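PDB 6KGU: penicillin-binding protein PbpB from Mycobacterium tuberculosis, which synthesises cross-linked peptidoglycan from lipid intermediates during cell wall biogenesis and is inactivated by beta-lactam antibiotics. Local coordinates for residues R28-A37 with A120-P129. Sequence-based numbering, arbitrary orientation.
Sequences RLAFTIEARA and AERQDLRQYP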
# COMPACT_ATOMS: atom_id res chain seq x y z
N ARG A 28 4.39 -19.62 -13.90
CA ARG A 28 4.19 -18.79 -15.08
C ARG A 28 2.94 -17.93 -14.95
O ARG A 28 1.88 -18.42 -14.55
CB ARG A 28 4.11 -19.66 -16.33
CG ARG A 28 5.42 -20.37 -16.66
CD ARG A 28 5.28 -21.26 -17.89
NE ARG A 28 4.26 -22.30 -17.70
CZ ARG A 28 3.87 -23.14 -18.65
NH1 ARG A 28 4.39 -23.06 -19.88
NH2 ARG A 28 2.94 -24.05 -18.38
N LEU A 29 3.07 -16.65 -15.28
CA LEU A 29 1.94 -15.75 -15.46
C LEU A 29 1.62 -15.52 -16.93
O LEU A 29 0.45 -15.42 -17.30
CB LEU A 29 2.24 -14.40 -14.78
CG LEU A 29 2.29 -14.48 -13.25
CD1 LEU A 29 3.03 -13.29 -12.63
CD2 LEU A 29 0.87 -14.61 -12.68
N ALA A 30 2.64 -15.43 -17.78
CA ALA A 30 2.40 -15.23 -19.20
C ALA A 30 3.51 -15.95 -19.95
O ALA A 30 4.68 -15.81 -19.60
CB ALA A 30 2.36 -13.74 -19.57
N PHE A 31 3.14 -16.70 -20.98
CA PHE A 31 4.12 -17.38 -21.81
C PHE A 31 3.52 -17.62 -23.18
O PHE A 31 2.30 -17.56 -23.36
CB PHE A 31 4.59 -18.70 -21.18
CG PHE A 31 3.53 -19.76 -21.12
CD1 PHE A 31 3.34 -20.63 -22.19
CD2 PHE A 31 2.73 -19.91 -20.00
CE1 PHE A 31 2.36 -21.61 -22.14
CE2 PHE A 31 1.75 -20.89 -19.94
CZ PHE A 31 1.57 -21.75 -21.01
N THR A 32 4.39 -17.88 -24.16
CA THR A 32 3.98 -17.97 -25.55
C THR A 32 4.05 -19.42 -26.04
O THR A 32 4.95 -20.17 -25.66
CB THR A 32 4.86 -17.07 -26.41
OG1 THR A 32 4.57 -15.70 -26.10
CG2 THR A 32 4.65 -17.31 -27.91
N ILE A 33 3.07 -19.82 -26.84
CA ILE A 33 3.10 -21.10 -27.55
C ILE A 33 3.03 -20.82 -29.04
O ILE A 33 2.39 -19.87 -29.50
CB ILE A 33 1.98 -22.07 -27.13
CG1 ILE A 33 0.65 -21.64 -27.77
CG2 ILE A 33 1.87 -22.14 -25.62
CD1 ILE A 33 -0.60 -22.38 -27.24
N GLU A 34 3.69 -21.68 -29.81
CA GLU A 34 3.64 -21.56 -31.27
C GLU A 34 2.38 -22.21 -31.81
O GLU A 34 2.00 -23.30 -31.40
CB GLU A 34 4.86 -22.23 -31.90
CG GLU A 34 6.02 -21.28 -32.14
CD GLU A 34 7.04 -21.87 -33.09
OE1 GLU A 34 6.63 -22.51 -34.09
OE2 GLU A 34 8.25 -21.68 -32.84
N ALA A 35 1.72 -21.51 -32.72
CA ALA A 35 0.58 -22.08 -33.43
C ALA A 35 0.68 -21.66 -34.89
O ALA A 35 1.70 -21.14 -35.35
CB ALA A 35 -0.75 -21.65 -32.80
N ARG A 36 -0.41 -21.88 -35.64
CA ARG A 36 -0.43 -21.58 -37.06
C ARG A 36 -1.76 -20.94 -37.44
O ARG A 36 -2.78 -21.16 -36.80
CB ARG A 36 -0.19 -22.84 -37.90
CG ARG A 36 1.24 -22.96 -38.42
CD ARG A 36 2.16 -23.55 -37.37
NE ARG A 36 3.52 -23.01 -37.48
CZ ARG A 36 4.57 -23.53 -36.86
NH1 ARG A 36 5.77 -22.98 -37.01
NH2 ARG A 36 4.43 -24.61 -36.10
N ALA A 37 -1.71 -20.13 -38.50
CA ALA A 37 -2.90 -19.49 -39.05
C ALA A 37 -3.22 -20.05 -40.44
O ALA A 37 -2.34 -20.58 -41.12
CB ALA A 37 -2.72 -17.99 -39.13
N ALA A 120 1.22 -15.71 -43.78
CA ALA A 120 1.24 -15.34 -42.36
C ALA A 120 0.97 -16.56 -41.51
O ALA A 120 0.18 -16.50 -40.56
CB ALA A 120 0.22 -14.25 -42.08
N GLU A 121 1.62 -17.68 -41.83
CA GLU A 121 1.16 -18.97 -41.32
C GLU A 121 1.54 -19.20 -39.86
O GLU A 121 0.70 -19.60 -39.05
CB GLU A 121 1.68 -20.11 -42.20
CG GLU A 121 1.11 -21.45 -41.77
CD GLU A 121 1.14 -22.48 -42.87
OE1 GLU A 121 2.25 -22.94 -43.22
OE2 GLU A 121 0.05 -22.84 -43.38
N ARG A 122 2.81 -18.99 -39.50
CA ARG A 122 3.18 -19.14 -38.10
C ARG A 122 2.54 -18.03 -37.27
O ARG A 122 2.48 -16.87 -37.69
CB ARG A 122 4.70 -19.11 -37.93
CG ARG A 122 5.14 -19.36 -36.48
CD ARG A 122 6.64 -19.28 -36.33
NE ARG A 122 7.09 -19.53 -34.96
CZ ARG A 122 7.76 -18.65 -34.22
NH1 ARG A 122 8.05 -17.46 -34.72
NH2 ARG A 122 8.14 -18.96 -32.98
N GLN A 123 2.04 -18.40 -36.10
CA GLN A 123 1.31 -17.47 -35.25
C GLN A 123 1.57 -17.84 -33.80
O GLN A 123 1.19 -18.93 -33.37
CB GLN A 123 -0.18 -17.51 -35.56
CG GLN A 123 -1.02 -16.45 -34.87
CD GLN A 123 -2.50 -16.74 -34.98
OE1 GLN A 123 -2.92 -17.89 -35.08
NE2 GLN A 123 -3.31 -15.68 -34.97
N ASP A 124 2.21 -16.95 -33.05
CA ASP A 124 2.53 -17.19 -31.65
C ASP A 124 1.36 -16.76 -30.78
O ASP A 124 0.83 -15.65 -30.94
CB ASP A 124 3.79 -16.42 -31.26
CG ASP A 124 5.06 -17.12 -31.71
OD1 ASP A 124 4.97 -18.04 -32.56
OD2 ASP A 124 6.14 -16.77 -31.22
N LEU A 125 0.94 -17.64 -29.87
CA LEU A 125 -0.21 -17.40 -29.00
C LEU A 125 0.26 -17.12 -27.58
O LEU A 125 0.94 -17.96 -26.97
CB LEU A 125 -1.16 -18.59 -29.00
CG LEU A 125 -1.63 -19.11 -30.35
CD1 LEU A 125 -2.58 -20.28 -30.15
CD2 LEU A 125 -2.28 -17.98 -31.14
N ARG A 126 -0.10 -15.96 -27.04
CA ARG A 126 0.21 -15.63 -25.66
C ARG A 126 -0.77 -16.33 -24.73
O ARG A 126 -1.98 -16.32 -24.97
CB ARG A 126 0.17 -14.12 -25.46
CG ARG A 126 0.90 -13.64 -24.22
CD ARG A 126 2.39 -13.98 -24.31
NE ARG A 126 3.20 -13.22 -23.35
CZ ARG A 126 4.44 -13.52 -23.00
NH1 ARG A 126 5.04 -14.58 -23.53
NH2 ARG A 126 5.08 -12.77 -22.10
N GLN A 127 -0.25 -16.96 -23.68
CA GLN A 127 -1.05 -17.72 -22.73
C GLN A 127 -1.02 -17.05 -21.37
O GLN A 127 0.06 -16.68 -20.89
CB GLN A 127 -0.52 -19.15 -22.59
CG GLN A 127 -0.40 -19.89 -23.90
CD GLN A 127 -1.75 -20.09 -24.54
OE1 GLN A 127 -2.04 -19.55 -25.60
NE2 GLN A 127 -2.59 -20.88 -23.90
N TYR A 128 -2.19 -16.92 -20.73
CA TYR A 128 -2.33 -16.37 -19.38
C TYR A 128 -3.02 -17.44 -18.56
O TYR A 128 -4.25 -17.40 -18.39
CB TYR A 128 -3.11 -15.05 -19.38
CG TYR A 128 -2.42 -13.97 -20.17
CD1 TYR A 128 -1.38 -13.23 -19.61
CD2 TYR A 128 -2.77 -13.72 -21.50
CE1 TYR A 128 -0.72 -12.25 -20.35
CE2 TYR A 128 -2.11 -12.75 -22.25
CZ TYR A 128 -1.09 -12.02 -21.66
OH TYR A 128 -0.43 -11.05 -22.39
N PRO A 129 -2.28 -18.43 -18.08
CA PRO A 129 -2.93 -19.57 -17.42
C PRO A 129 -3.72 -19.18 -16.18
O PRO A 129 -4.67 -19.90 -15.83
CB PRO A 129 -1.76 -20.50 -17.07
CG PRO A 129 -0.57 -19.58 -16.99
CD PRO A 129 -0.81 -18.55 -18.07
O HOH W 1 7.19 -17.12 -23.45
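R122 runs fully extended from CG to NE after a chi1 of -176°, which carries its guanidinium to E34 on the neighbouring strand, while chi1 of 68° places F31 CG between the backbone N and the carbonyl carbon, and Q127 packs on the ring. The R122 NH2 to E34 OE2 salt bridge (2.7 Å) includes a weak hydrogen bond; OE2 meets the guanidinium at its edge, and the carboxylate plane is turned 83° from it. D124 OD1 sits over the face of that guanidinium, a purely electrostatic pairing, and E34 OE1 also holds R36 NH1 at 3.1 Å. Strands 31-36 and 122-127, both within the dimerisation-domain family region, form an antiparallel pair, 122-127 being the outermost strand of a mixed sheet. At the pair's centre two nearly straight backbone bonds link I33 N to L125 O (2.8 Å) and L125 N to I33 O (2.7 Å). On the T32 face, R126 NH1 donates to T32 OG1 (2.8 Å), which is tilted out of the guanidinium plane; R126 NE is salt-bridged to E152. On the face of F31, I33 and A35, Q127 CB lies 3.8 Å from the F31 ring centroid in a CH-pi contact, R28 NH1 covers the opposite ring face, and L125 CD1 presses tightly on A35 CB (3.5 Å).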